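Local coordinates for protein uroporphyrin-III C-methyltransferase (Pseudomonas denitrificans, PDB 1S4D) that transfers methyl groups from S-adenosyl-L-methionine to C-2 and C-7 of uroporphyrinogen III, yielding precorrin-2 for the synthesis of cobalamin and siroheme, at residues G15-V20 with H119-R124; N36-A41 with L55-P60; K77-S82 with A113-E118; L136-I141 with L255-A260; P203-A208 with V243-V248. All coordinates share one frame; numbering follows the deposited sequence.

Contact 1 of 5, residues G15-V20 with H119-R124; sequences GSVWLV and HQVPFR
Arg124 runs alongside Trp18 on one surface of a parallel beta sheet in which strand 123-126 runs beside strand 16-21. With CG anti to its backbone N (chi1 161°), the Arg124 chain is laid over one indole face. Its CD sits above the centre of the Trp18 six-membered ring, 3.7 Å from the centroid, in a CH-pi contact. The guanidinium beyond is turned 36° from the ring plane and adds at most a weak cation-pi attraction. Arginine suits the place because its methylenes can pack on the indole while its charge lies further out; Trp257 of the second subunit packs on it too. Replacing Trp18 by an alanine would probably take away the flat surface under the Arg124 methylenes and leave that chain less restrained. The other surface of the sheet is aliphatic and aromatic: Val17 CG2 meets Val121 CG1 at 3.9 Å, while Leu19 and Phe123 both pack against helix 109-118. Pro122, which has no N-H to offer, still contributes its carbonyl, and Val17 N reaches Pro122 O at 3.1 Å. Two residues on, Leu19 N donates to Arg124 O at 3.1 Å, nearly in line with the C=O bond.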
# COMPACT_ATOMS: atom_id res chain seq x y z
N GLY B 15 8.80 23.27 -13.34
CA GLY B 15 7.42 23.56 -13.66
C GLY B 15 6.48 22.37 -13.60
O GLY B 15 5.39 22.42 -14.18
N SER B 16 6.89 21.31 -12.91
CA SER B 16 5.98 20.20 -12.70
C SER B 16 5.87 19.84 -11.22
O SER B 16 6.68 20.27 -10.40
CB SER B 16 6.36 18.99 -13.57
OG SER B 16 7.61 18.48 -13.22
N VAL B 17 4.84 19.07 -10.88
CA VAL B 17 4.64 18.65 -9.50
C VAL B 17 4.65 17.11 -9.39
O VAL B 17 3.93 16.42 -10.13
CB VAL B 17 3.33 19.23 -8.93
CG1 VAL B 17 3.15 18.82 -7.49
CG2 VAL B 17 3.28 20.78 -9.10
N TRP B 18 5.48 16.59 -8.49
CA TRP B 18 5.35 15.20 -8.10
C TRP B 18 4.57 15.10 -6.77
O TRP B 18 4.90 15.78 -5.77
CB TRP B 18 6.73 14.57 -7.96
CG TRP B 18 7.47 14.42 -9.25
CD1 TRP B 18 7.24 15.09 -10.43
CD2 TRP B 18 8.56 13.54 -9.51
NE1 TRP B 18 8.12 14.68 -11.40
CE2 TRP B 18 8.94 13.73 -10.87
CE3 TRP B 18 9.25 12.58 -8.75
CZ2 TRP B 18 9.98 13.01 -11.46
CZ3 TRP B 18 10.29 11.88 -9.34
CH2 TRP B 18 10.64 12.11 -10.69
N LEU B 19 3.52 14.28 -6.78
CA LEU B 19 2.85 13.85 -5.55
C LEU B 19 3.56 12.56 -5.11
O LEU B 19 3.47 11.54 -5.78
CB LEU B 19 1.37 13.62 -5.81
CG LEU B 19 0.50 14.86 -6.09
CD1 LEU B 19 0.96 15.59 -7.29
CD2 LEU B 19 -0.93 14.49 -6.34
N VAL B 20 4.28 12.64 -3.99
CA VAL B 20 5.19 11.60 -3.54
C VAL B 20 4.80 11.12 -2.14
O VAL B 20 4.60 11.95 -1.20
CB VAL B 20 6.64 12.14 -3.46
CG1 VAL B 20 7.58 11.08 -2.96
CG2 VAL B 20 7.10 12.67 -4.80
N HIS B 119 -5.28 23.32 -14.15
CA HIS B 119 -4.45 24.51 -14.37
C HIS B 119 -3.25 24.21 -15.26
O HIS B 119 -2.29 24.99 -15.28
CB HIS B 119 -3.97 25.09 -13.04
CG HIS B 119 -5.08 25.44 -12.09
ND1 HIS B 119 -5.56 26.73 -11.95
CD2 HIS B 119 -5.80 24.68 -11.24
CE1 HIS B 119 -6.53 26.74 -11.06
NE2 HIS B 119 -6.69 25.51 -10.60
N GLN B 120 -3.32 23.09 -15.99
CA GLN B 120 -2.33 22.76 -17.04
C GLN B 120 -0.92 22.48 -16.49
O GLN B 120 0.08 22.76 -17.15
CB GLN B 120 -2.28 23.85 -18.13
CG GLN B 120 -3.61 24.19 -18.75
CD GLN B 120 -3.99 23.21 -19.82
OE1 GLN B 120 -4.62 22.20 -19.52
NE2 GLN B 120 -3.60 23.49 -21.06
N VAL B 121 -0.83 21.92 -15.29
CA VAL B 121 0.48 21.62 -14.71
C VAL B 121 0.74 20.11 -14.80
O VAL B 121 -0.06 19.32 -14.30
CB VAL B 121 0.55 22.11 -13.25
CG1 VAL B 121 1.84 21.68 -12.59
CG2 VAL B 121 0.41 23.62 -13.20
N PRO B 122 1.83 19.68 -15.44
CA PRO B 122 2.13 18.24 -15.51
C PRO B 122 2.53 17.72 -14.14
O PRO B 122 3.04 18.49 -13.31
CB PRO B 122 3.30 18.15 -16.49
CG PRO B 122 3.94 19.48 -16.46
CD PRO B 122 2.87 20.49 -16.11
N PHE B 123 2.28 16.43 -13.90
CA PHE B 123 2.59 15.80 -12.62
C PHE B 123 2.92 14.36 -12.83
O PHE B 123 2.58 13.77 -13.85
CB PHE B 123 1.40 15.90 -11.66
CG PHE B 123 0.20 15.13 -12.11
CD1 PHE B 123 -0.06 13.87 -11.61
CD2 PHE B 123 -0.67 15.68 -13.04
CE1 PHE B 123 -1.16 13.16 -12.04
CE2 PHE B 123 -1.78 14.97 -13.48
CZ PHE B 123 -2.02 13.71 -12.99
N ARG B 124 3.59 13.79 -11.83
CA ARG B 124 3.83 12.36 -11.73
C ARG B 124 3.27 11.93 -10.37
O ARG B 124 3.24 12.75 -9.44
CB ARG B 124 5.34 12.09 -11.79
CG ARG B 124 5.74 10.71 -11.24
CD ARG B 124 7.19 10.36 -11.42
NE ARG B 124 7.56 10.23 -12.83
CZ ARG B 124 7.93 9.11 -13.43
NH1 ARG B 124 7.97 7.96 -12.77
NH2 ARG B 124 8.25 9.14 -14.72

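Contact 2 of 5, residues N36-A41 with L55-P60; sequences NALRQA and LKLARP
The guanidinium of Arg59 lies beside the C-terminal part of helix 32-40, with Gln40 CA over one of its faces, 4.3 Å above the plane and displaced toward the rim. The carbonyl oxygens of Gln40 and Ala41 approach the same group obliquely. Arg59 NH2 is 2.9 Å from Gln40 O, and Arg59 NE is 3.6 Å from Ala41 O. The helix belongs to a beta-alpha-beta crossover from strand 16-21 to strand 43-46, and residues 55-60 are part of the connection that follows, leading to strand 63-66. A positive group suits this position, since the carbonyls at the C-terminal end of a helix would probably attract it; Asp42 adds a long, weak ion pair. In Arg59 a chi1 of 54° sets CG between the backbone N and the carbonyl carbon, alongside Arg39 O, and bends at chi2 and chi3 carry the guanidinium on to Gln40 and Ala41. Deeper in, the contact is apolar. Leu38 and Leu57 face each other through their beta carbons, CB to CB at 4.0 Å, and Leu38 also packs on Leu96 and Ile44 of the sheet, whereas Leu57 touches Phe6 of the second subunit. Ala58 turns its methyl away from the helix, onto Ile44, and presents its CA-H in a nearly straight contact, with Ala58 CA 3.3 Å from Leu38 O.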
# COMPACT_ATOMS: atom_id res chain seq x y z
N ASN B 36 15.04 10.12 -4.92
CA ASN B 36 15.41 10.91 -6.09
C ASN B 36 14.67 12.26 -6.19
O ASN B 36 15.31 13.28 -6.41
CB ASN B 36 15.32 10.08 -7.37
CG ASN B 36 16.15 10.68 -8.48
OD1 ASN B 36 17.27 11.15 -8.26
ND2 ASN B 36 15.59 10.70 -9.68
N ALA B 37 13.35 12.28 -6.02
CA ALA B 37 12.61 13.56 -5.99
C ALA B 37 13.18 14.52 -4.94
O ALA B 37 13.58 15.64 -5.26
CB ALA B 37 11.13 13.34 -5.74
N LEU B 38 13.24 14.06 -3.69
CA LEU B 38 13.76 14.84 -2.58
C LEU B 38 15.07 15.56 -2.91
O LEU B 38 15.24 16.73 -2.56
CB LEU B 38 13.96 13.94 -1.38
CG LEU B 38 12.98 13.99 -0.20
CD1 LEU B 38 11.85 14.98 -0.44
CD2 LEU B 38 12.44 12.59 0.16
N ARG B 39 15.97 14.86 -3.61
CA ARG B 39 17.31 15.37 -3.87
C ARG B 39 17.30 16.43 -4.97
O ARG B 39 18.22 17.22 -5.08
CB ARG B 39 18.32 14.22 -4.13
CG ARG B 39 18.99 14.13 -5.51
CD ARG B 39 19.57 12.75 -5.89
NE ARG B 39 20.41 12.18 -4.82
CZ ARG B 39 21.74 12.30 -4.73
NH1 ARG B 39 22.45 12.99 -5.64
NH2 ARG B 39 22.39 11.74 -3.72
N GLN B 40 16.22 16.47 -5.74
CA GLN B 40 16.10 17.39 -6.88
C GLN B 40 15.23 18.60 -6.61
O GLN B 40 15.39 19.64 -7.25
CB GLN B 40 15.55 16.66 -8.09
CG GLN B 40 16.59 15.95 -8.90
CD GLN B 40 16.00 15.03 -9.95
OE1 GLN B 40 16.24 13.84 -9.92
NE2 GLN B 40 15.24 15.58 -10.88
N ALA B 41 14.29 18.47 -5.67
CA ALA B 41 13.26 19.48 -5.46
C ALA B 41 13.76 20.90 -5.16
O ALA B 41 14.72 21.10 -4.42
CB ALA B 41 12.30 19.03 -4.40
N LEU B 55 13.25 14.71 5.13
CA LEU B 55 13.53 16.06 4.67
C LEU B 55 15.01 16.38 4.57
O LEU B 55 15.40 17.24 3.79
CB LEU B 55 12.82 17.09 5.55
CG LEU B 55 11.28 17.01 5.57
CD1 LEU B 55 10.64 18.03 6.55
CD2 LEU B 55 10.73 17.17 4.16
N LYS B 56 15.82 15.65 5.34
CA LYS B 56 17.28 15.78 5.34
C LYS B 56 17.92 15.43 3.99
O LYS B 56 19.09 15.74 3.77
CB LYS B 56 17.89 14.92 6.45
CG LYS B 56 18.72 15.67 7.51
CD LYS B 56 20.22 15.67 7.17
CE LYS B 56 21.07 15.04 8.29
NZ LYS B 56 22.15 15.96 8.74
N LEU B 57 17.16 14.80 3.10
CA LEU B 57 17.67 14.42 1.79
C LEU B 57 17.62 15.57 0.78
O LEU B 57 18.33 15.57 -0.25
CB LEU B 57 16.91 13.21 1.24
CG LEU B 57 17.26 11.81 1.74
CD1 LEU B 57 16.27 10.81 1.21
CD2 LEU B 57 18.66 11.39 1.34
N ALA B 58 16.77 16.56 1.09
CA ALA B 58 16.63 17.77 0.27
C ALA B 58 17.99 18.39 0.06
O ALA B 58 18.82 18.37 0.96
CB ALA B 58 15.71 18.75 0.94
N ARG B 59 18.23 18.92 -1.14
CA ARG B 59 19.46 19.67 -1.40
C ARG B 59 19.46 20.92 -0.52
O ARG B 59 18.39 21.37 -0.10
CB ARG B 59 19.64 20.00 -2.89
CG ARG B 59 18.47 20.72 -3.56
CD ARG B 59 18.86 21.77 -4.60
NE ARG B 59 18.03 21.70 -5.80
CZ ARG B 59 18.46 21.38 -7.02
NH1 ARG B 59 19.76 21.10 -7.22
NH2 ARG B 59 17.61 21.33 -8.05
N PRO B 60 20.63 21.48 -0.21
CA PRO B 60 20.67 22.70 0.61
C PRO B 60 20.14 23.87 -0.21
O PRO B 60 20.43 23.98 -1.43
CB PRO B 60 22.17 22.87 0.94
CG PRO B 60 22.84 21.59 0.50
CD PRO B 60 21.98 21.03 -0.61

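Contact 3 of 5, residues K77-S82 with A113-E118; sequences KQRDIS and ALTLVE
Two helices that connect strands of the same parallel sheet, 78-90 and 109-118, cross here through Ser82 and Thr115 in the middle and an Arg79-Glu118 salt bridge at the outer side. The short segments of the two helices run at 50° to each other, with their axes 9.9 Å apart at the closest approach. Small residues occupy the crossing: Ser82 CB meets Thr115 CG2 at 3.5 Å. Their hydroxyls are linked through a water, which lies 2.7 Å from Ser82 OG and 3.0 Å from Thr115 OG1. Both oxygens have further partners, so these buried polar atoms are well provided for. Ser82 OG accepts a bond from Gln78 NE2 at 3.2 Å, with the oxygen close to the amide plane, and Thr115 OG1 is bonded to the backbone oxygen of Glu111. Gln78 NE2 in turn reaches Glu112, adding another direct polar link between the helices. Toward solvent, Arg79 and Glu118 reach toward each other from the two helices and meet end-on. Arg79 NH1 binds Glu118 OE2 at 2.8 Å and NH2 binds OE1 at 2.9 Å, each oxygen being used on its syn side. The guanidinium and carboxylate planes are only 16° apart, so the paired bonds hold both groups against rotation. The bend at chi2 (86°) turns the Arg79 chain across to the other helix, where the extended Glu118 meets it. Two helices that follow successive strands of a parallel sheet and pack on each other, the second also resting on strand 16-21 through Leu116, are the familiar architecture of an alpha/beta fold.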
# COMPACT_ATOMS: atom_id res chain seq x y z
N LYS B 77 -7.90 24.98 3.51
CA LYS B 77 -8.63 23.90 2.87
C LYS B 77 -7.69 23.27 1.84
O LYS B 77 -6.69 23.88 1.45
CB LYS B 77 -9.97 24.37 2.24
CG LYS B 77 -10.78 23.27 1.45
CD LYS B 77 -11.82 22.51 2.34
CE LYS B 77 -11.55 21.02 2.42
NZ LYS B 77 -10.39 20.77 3.31
N GLN B 78 -8.02 22.05 1.42
CA GLN B 78 -7.24 21.31 0.44
C GLN B 78 -6.97 22.14 -0.81
O GLN B 78 -5.87 22.10 -1.34
CB GLN B 78 -7.99 20.02 0.07
CG GLN B 78 -7.28 19.11 -0.92
CD GLN B 78 -5.83 18.90 -0.55
OE1 GLN B 78 -5.54 18.49 0.57
NE2 GLN B 78 -4.92 19.19 -1.47
N ARG B 79 -7.97 22.88 -1.26
CA ARG B 79 -7.89 23.70 -2.47
C ARG B 79 -6.75 24.72 -2.37
O ARG B 79 -6.06 25.00 -3.35
CB ARG B 79 -9.24 24.38 -2.75
CG ARG B 79 -9.29 25.28 -4.00
CD ARG B 79 -9.61 24.55 -5.31
NE ARG B 79 -9.76 25.48 -6.44
CZ ARG B 79 -9.69 25.13 -7.73
NH1 ARG B 79 -9.83 26.06 -8.69
NH2 ARG B 79 -9.46 23.86 -8.09
N ASP B 80 -6.55 25.25 -1.16
CA ASP B 80 -5.52 26.24 -0.91
C ASP B 80 -4.16 25.61 -1.13
O ASP B 80 -3.31 26.21 -1.76
CB ASP B 80 -5.62 26.81 0.51
CG ASP B 80 -6.69 27.88 0.65
OD1 ASP B 80 -7.06 28.21 1.81
OD2 ASP B 80 -7.22 28.44 -0.33
N ILE B 81 -3.98 24.40 -0.62
CA ILE B 81 -2.73 23.69 -0.81
C ILE B 81 -2.49 23.37 -2.28
O ILE B 81 -1.36 23.42 -2.77
CB ILE B 81 -2.72 22.40 0.04
CG1 ILE B 81 -2.73 22.76 1.53
CG2 ILE B 81 -1.51 21.49 -0.33
CD1 ILE B 81 -3.06 21.59 2.42
N SER B 82 -3.56 23.03 -2.99
CA SER B 82 -3.46 22.67 -4.39
C SER B 82 -3.12 23.88 -5.24
O SER B 82 -2.29 23.78 -6.15
CB SER B 82 -4.75 22.03 -4.88
OG SER B 82 -4.98 20.79 -4.23
N ALA B 113 -4.00 16.27 -7.82
CA ALA B 113 -3.70 16.02 -9.22
C ALA B 113 -4.77 16.65 -10.11
O ALA B 113 -4.46 17.27 -11.12
CB ALA B 113 -3.60 14.50 -9.49
N LEU B 114 -6.03 16.52 -9.69
CA LEU B 114 -7.14 17.07 -10.46
C LEU B 114 -7.00 18.58 -10.58
O LEU B 114 -7.20 19.14 -11.66
CB LEU B 114 -8.46 16.73 -9.78
CG LEU B 114 -9.57 15.97 -10.50
CD1 LEU B 114 -9.10 14.96 -11.55
CD2 LEU B 114 -10.47 15.30 -9.43
N THR B 115 -6.62 19.23 -9.49
CA THR B 115 -6.34 20.65 -9.52
C THR B 115 -5.17 20.95 -10.44
O THR B 115 -5.24 21.86 -11.27
CB THR B 115 -6.08 21.18 -8.10
OG1 THR B 115 -7.23 20.93 -7.28
CG2 THR B 115 -5.98 22.69 -8.09
N LEU B 116 -4.09 20.16 -10.32
CA LEU B 116 -2.95 20.29 -11.24
C LEU B 116 -3.41 20.25 -12.73
O LEU B 116 -3.09 21.15 -13.51
CB LEU B 116 -1.88 19.26 -10.92
CG LEU B 116 -0.73 19.56 -9.92
CD1 LEU B 116 -0.77 20.93 -9.26
CD2 LEU B 116 -0.58 18.49 -8.86
N VAL B 117 -4.19 19.24 -13.11
CA VAL B 117 -4.67 19.12 -14.47
C VAL B 117 -5.47 20.35 -14.95
O VAL B 117 -5.18 20.93 -16.00
CB VAL B 117 -5.46 17.82 -14.67
CG1 VAL B 117 -6.14 17.83 -16.03
CG2 VAL B 117 -4.54 16.63 -14.55
N GLU B 118 -6.46 20.75 -14.14
CA GLU B 118 -7.28 21.94 -14.38
C GLU B 118 -6.45 23.17 -14.76
O GLU B 118 -6.86 23.97 -15.61
CB GLU B 118 -8.12 22.19 -13.12
CG GLU B 118 -8.93 23.48 -13.01
CD GLU B 118 -9.41 23.71 -11.58
OE1 GLU B 118 -9.48 22.73 -10.80
OE2 GLU B 118 -9.71 24.87 -11.21
O HOH W 1 -7.65 20.67 -4.34

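Contact 4 of 5, residues L136-I141 with L255-A260; sequences LAYAGI and LDWIGA
Trp257 turns an edge of its indole onto the face of Tyr138, the carbon CZ2 lying over the middle of the phenol ring, 3.9 Å above its plane. The pair is T-shaped (edge-to-face), with centroids 5.1 Å apart and planes at 64°. From the same indole, NE1 donates to Ala137 O at 3.0 Å, arriving from above the carbonyl plane; Gly140 N reaches that oxygen from the opposite face, so a buried carbonyl at the end of helix 131-137 is gripped twice. Chi1 of Trp257 (57°) sets CG between the backbone N and the carbonyl carbon and swings the indole back toward this helix end. Gly140 closes the helix in a Schellman motif, and any beta carbon on it would collide with the backbone joining Leu255 and Asp256. A water links the two segments further: it donates to Tyr138 O at 3.1 Å and to Asp256 OD1 at 2.9 Å and accepts from Ile258 N at 2.7 Å. Asp256 OD1 also takes Gly259 N, an Asx motif that shapes the loop. Further out, Asp26 holds Tyr138 OH, and Phe123 of the second subunit meets the Trp257 ring. A leucine in place of Trp257 would probably leave Ala137 O without its indole donor and the Tyr138 face without its edge partner. The Tyr138 side chain is about 5 Å from that of Ala213, which binds S-adenosyl-L-homocysteine; with Trp257 held by its N-H bond and its packing on Tyr138, whose hydroxyl is bonded to Asp26, this is consistent with a second shell behind the cofactor pocket.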
# COMPACT_ATOMS: atom_id res chain seq x y z
N LEU B 136 1.29 -1.79 9.58
CA LEU B 136 0.89 -2.97 10.33
C LEU B 136 1.97 -4.06 10.31
O LEU B 136 2.17 -4.76 11.32
CB LEU B 136 -0.47 -3.49 9.86
CG LEU B 136 -1.63 -2.52 10.17
CD1 LEU B 136 -2.86 -3.05 9.55
CD2 LEU B 136 -1.86 -2.36 11.65
N ALA B 137 2.68 -4.16 9.19
CA ALA B 137 3.88 -5.01 9.11
C ALA B 137 4.87 -4.70 10.23
O ALA B 137 5.49 -5.63 10.80
CB ALA B 137 4.55 -4.88 7.77
N TYR B 138 5.04 -3.42 10.57
CA TYR B 138 6.01 -3.09 11.63
C TYR B 138 5.52 -3.47 13.03
O TYR B 138 6.28 -3.37 13.98
CB TYR B 138 6.44 -1.62 11.61
CG TYR B 138 7.56 -1.28 10.66
CD1 TYR B 138 7.45 -1.55 9.28
CD2 TYR B 138 8.71 -0.64 11.13
CE1 TYR B 138 8.48 -1.22 8.40
CE2 TYR B 138 9.74 -0.29 10.27
CZ TYR B 138 9.62 -0.58 8.90
OH TYR B 138 10.64 -0.23 8.06
N ALA B 139 4.27 -3.90 13.15
CA ALA B 139 3.71 -4.30 14.43
C ALA B 139 3.55 -5.79 14.48
O ALA B 139 3.01 -6.31 15.46
CB ALA B 139 2.35 -3.61 14.70
N GLY B 140 4.00 -6.47 13.43
CA GLY B 140 3.85 -7.91 13.28
C GLY B 140 2.46 -8.38 12.86
O GLY B 140 2.10 -9.54 13.09
N ILE B 141 1.68 -7.50 12.23
CA ILE B 141 0.36 -7.89 11.74
C ILE B 141 0.27 -7.86 10.21
O ILE B 141 0.19 -6.79 9.62
CB ILE B 141 -0.73 -6.96 12.34
CG1 ILE B 141 -0.74 -7.07 13.87
CG2 ILE B 141 -2.11 -7.27 11.71
CD1 ILE B 141 -1.48 -5.95 14.55
N LEU B 255 4.96 -12.71 15.30
CA LEU B 255 5.60 -12.04 14.18
C LEU B 255 6.17 -10.68 14.52
O LEU B 255 6.59 -9.93 13.62
CB LEU B 255 4.61 -11.91 13.02
CG LEU B 255 4.14 -13.21 12.37
CD1 LEU B 255 3.33 -12.89 11.15
CD2 LEU B 255 5.33 -14.09 12.02
N ASP B 256 6.16 -10.34 15.80
CA ASP B 256 6.61 -9.04 16.26
C ASP B 256 8.15 -8.91 16.18
O ASP B 256 8.85 -8.95 17.18
CB ASP B 256 6.07 -8.78 17.67
CG ASP B 256 6.55 -7.48 18.27
OD1 ASP B 256 6.91 -6.52 17.53
OD2 ASP B 256 6.59 -7.34 19.50
N TRP B 257 8.65 -8.74 14.96
CA TRP B 257 10.08 -8.68 14.72
C TRP B 257 10.76 -7.45 15.30
O TRP B 257 11.92 -7.54 15.70
CB TRP B 257 10.40 -8.82 13.23
CG TRP B 257 9.74 -7.78 12.36
CD1 TRP B 257 8.47 -7.81 11.85
CD2 TRP B 257 10.33 -6.57 11.89
NE1 TRP B 257 8.24 -6.70 11.09
CE2 TRP B 257 9.36 -5.92 11.10
CE3 TRP B 257 11.58 -5.96 12.06
CZ2 TRP B 257 9.60 -4.68 10.49
CZ3 TRP B 257 11.83 -4.74 11.44
CH2 TRP B 257 10.84 -4.11 10.67
N ILE B 258 10.06 -6.32 15.36
CA ILE B 258 10.65 -5.11 15.94
C ILE B 258 10.91 -5.30 17.42
O ILE B 258 11.88 -4.73 17.97
CB ILE B 258 9.80 -3.86 15.64
CG1 ILE B 258 10.11 -3.42 14.21
CG2 ILE B 258 10.18 -2.69 16.59
CD1 ILE B 258 9.31 -2.28 13.79
N GLY B 259 10.08 -6.10 18.04
CA GLY B 259 10.42 -6.75 19.30
C GLY B 259 11.72 -7.55 19.18
O GLY B 259 11.80 -8.67 19.66
N ALA B 260 12.72 -6.96 18.51
CA ALA B 260 14.13 -7.38 18.65
C ALA B 260 14.89 -6.35 19.47
O ALA B 260 16.02 -5.96 19.16
CB ALA B 260 14.79 -7.65 17.31
O HOH W 2 7.43 -6.21 14.69

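Contact 5 of 5, residues P203-A208 with V243-V248; sequences PDEPVA and VVVGEV
Val207 and Val245 each hold CG1 anti to the backbone N (chi1 161° and -179°), which leaves CG2 beside the N on both, and the two CG2 methyls meet at 4.0 Å. They form a non-hydrogen-bonded pair between antiparallel strands 206-211 and 241-245 of a mixed beta sheet. On the same surface Val207 CG1 touches Val243 CG1 at 3.9 Å, and Leu225 of helix 225-235 packs over Val207 and Val245. The other surface carries Ala208 and Val244: a different rotamer (chi1 57°) turns Val244 CG1 to within 3.7 Å of Ala208 CB, and Ile141 packs against both. Beta-branched valines suit extended strands, and the small alanine lets Ile141 settle close to the sheet. Ala208 and Val244 are also the hydrogen-bonded pair, each N donating to the other's O at 3.0 Å. The side chain of Val243 lies about 7 Å from bound S-adenosyl-L-homocysteine. At the far end Glu205, extended and salt-bridged to Arg201, lays OE1 3.4 Å from Gly246 CA. At its backbone angles a beta carbon on Gly246 would jam against the carbonyl oxygen of Val245. Its N makes a nearly straight bond to Pro206 O at 3.0 Å.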
# COMPACT_ATOMS: atom_id res chain seq x y z
N PRO B 203 -18.29 -9.20 19.92
CA PRO B 203 -17.79 -8.22 20.91
C PRO B 203 -16.36 -8.54 21.35
O PRO B 203 -15.60 -7.63 21.70
CB PRO B 203 -18.78 -8.35 22.08
CG PRO B 203 -20.03 -8.90 21.48
CD PRO B 203 -19.58 -9.81 20.33
N ASP B 204 -15.98 -9.81 21.27
CA ASP B 204 -14.64 -10.24 21.63
C ASP B 204 -13.66 -10.35 20.49
O ASP B 204 -12.54 -10.75 20.70
CB ASP B 204 -14.71 -11.61 22.29
CG ASP B 204 -15.55 -11.60 23.53
OD1 ASP B 204 -15.92 -12.69 24.04
OD2 ASP B 204 -15.88 -10.53 24.08
N GLU B 205 -14.05 -10.04 19.26
CA GLU B 205 -13.08 -10.20 18.19
C GLU B 205 -11.85 -9.31 18.44
O GLU B 205 -12.02 -8.14 18.83
CB GLU B 205 -13.71 -9.88 16.85
CG GLU B 205 -12.73 -9.76 15.71
CD GLU B 205 -13.44 -9.76 14.38
OE1 GLU B 205 -12.90 -10.37 13.43
OE2 GLU B 205 -14.54 -9.16 14.28
N PRO B 206 -10.64 -9.87 18.26
CA PRO B 206 -9.40 -9.14 18.52
C PRO B 206 -9.25 -7.92 17.63
O PRO B 206 -9.67 -7.92 16.47
CB PRO B 206 -8.30 -10.16 18.18
CG PRO B 206 -8.97 -11.49 18.15
CD PRO B 206 -10.38 -11.25 17.78
N VAL B 207 -8.64 -6.89 18.20
CA VAL B 207 -8.45 -5.58 17.60
C VAL B 207 -7.05 -5.11 18.05
O VAL B 207 -6.63 -5.38 19.18
CB VAL B 207 -9.56 -4.61 18.13
CG1 VAL B 207 -9.21 -3.16 17.94
CG2 VAL B 207 -10.90 -4.92 17.51
N ALA B 208 -6.31 -4.45 17.16
CA ALA B 208 -5.06 -3.81 17.57
C ALA B 208 -5.07 -2.36 17.11
O ALA B 208 -5.65 -2.05 16.07
CB ALA B 208 -3.85 -4.54 17.00
N VAL B 243 -6.23 1.20 13.07
CA VAL B 243 -6.98 0.21 13.83
C VAL B 243 -7.34 -0.99 12.95
O VAL B 243 -8.07 -0.84 11.95
CB VAL B 243 -8.27 0.76 14.37
CG1 VAL B 243 -8.85 -0.22 15.39
CG2 VAL B 243 -8.06 2.15 14.98
N VAL B 244 -6.84 -2.16 13.34
CA VAL B 244 -7.04 -3.40 12.58
C VAL B 244 -7.92 -4.35 13.37
O VAL B 244 -7.69 -4.58 14.55
CB VAL B 244 -5.67 -4.10 12.21
CG1 VAL B 244 -4.83 -4.39 13.47
CG2 VAL B 244 -5.87 -5.38 11.39
N VAL B 245 -8.91 -4.90 12.69
CA VAL B 245 -9.86 -5.80 13.30
C VAL B 245 -9.69 -7.19 12.67
O VAL B 245 -9.56 -7.32 11.42
CB VAL B 245 -11.29 -5.28 13.09
CG1 VAL B 245 -12.32 -6.18 13.73
CG2 VAL B 245 -11.42 -3.84 13.65
N GLY B 246 -9.64 -8.22 13.52
CA GLY B 246 -9.64 -9.59 13.05
C GLY B 246 -8.46 -10.48 13.40
O GLY B 246 -7.49 -10.07 14.03
N GLU B 247 -8.54 -11.72 12.95
CA GLU B 247 -7.69 -12.77 13.52
C GLU B 247 -6.22 -12.55 13.27
O GLU B 247 -5.39 -13.03 14.05
CB GLU B 247 -8.16 -14.16 13.05
CG GLU B 247 -9.52 -14.58 13.61
CD GLU B 247 -9.56 -14.64 15.13
OE1 GLU B 247 -10.56 -14.15 15.70
OE2 GLU B 247 -8.61 -15.18 15.76
N VAL B 248 -5.88 -11.83 12.20
CA VAL B 248 -4.49 -11.47 11.94
C VAL B 248 -3.83 -10.76 13.13
O VAL B 248 -2.60 -10.83 13.28
CB VAL B 248 -4.29 -10.58 10.69
CG1 VAL B 248 -4.46 -11.39 9.39
CG2 VAL B 248 -5.18 -9.33 10.72

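From the N terminus, strand 16-21 opens the large loop that contact 1 closes on strand 123-126. Contacts 2 and 3 are nested within it, one after the other: contact 2 closes a short loop through strand 43-46, and contact 3 joins helices 78-90 and 109-118. Contact 1 touches both, through Trp18 on Ala37 and Leu19 on Leu116, so the three bind the parallel sheet to its helices. Contact 4 opens after contact 1 has closed, and contact 5 is nested inside its loop; no loops cross. Ile141 packs on Ala208, joining contact 4 to the mixed sheet. All but contact 5 touch the second subunit, and contacts 1 and 4 meet across the dimer, Phe123 against Trp257.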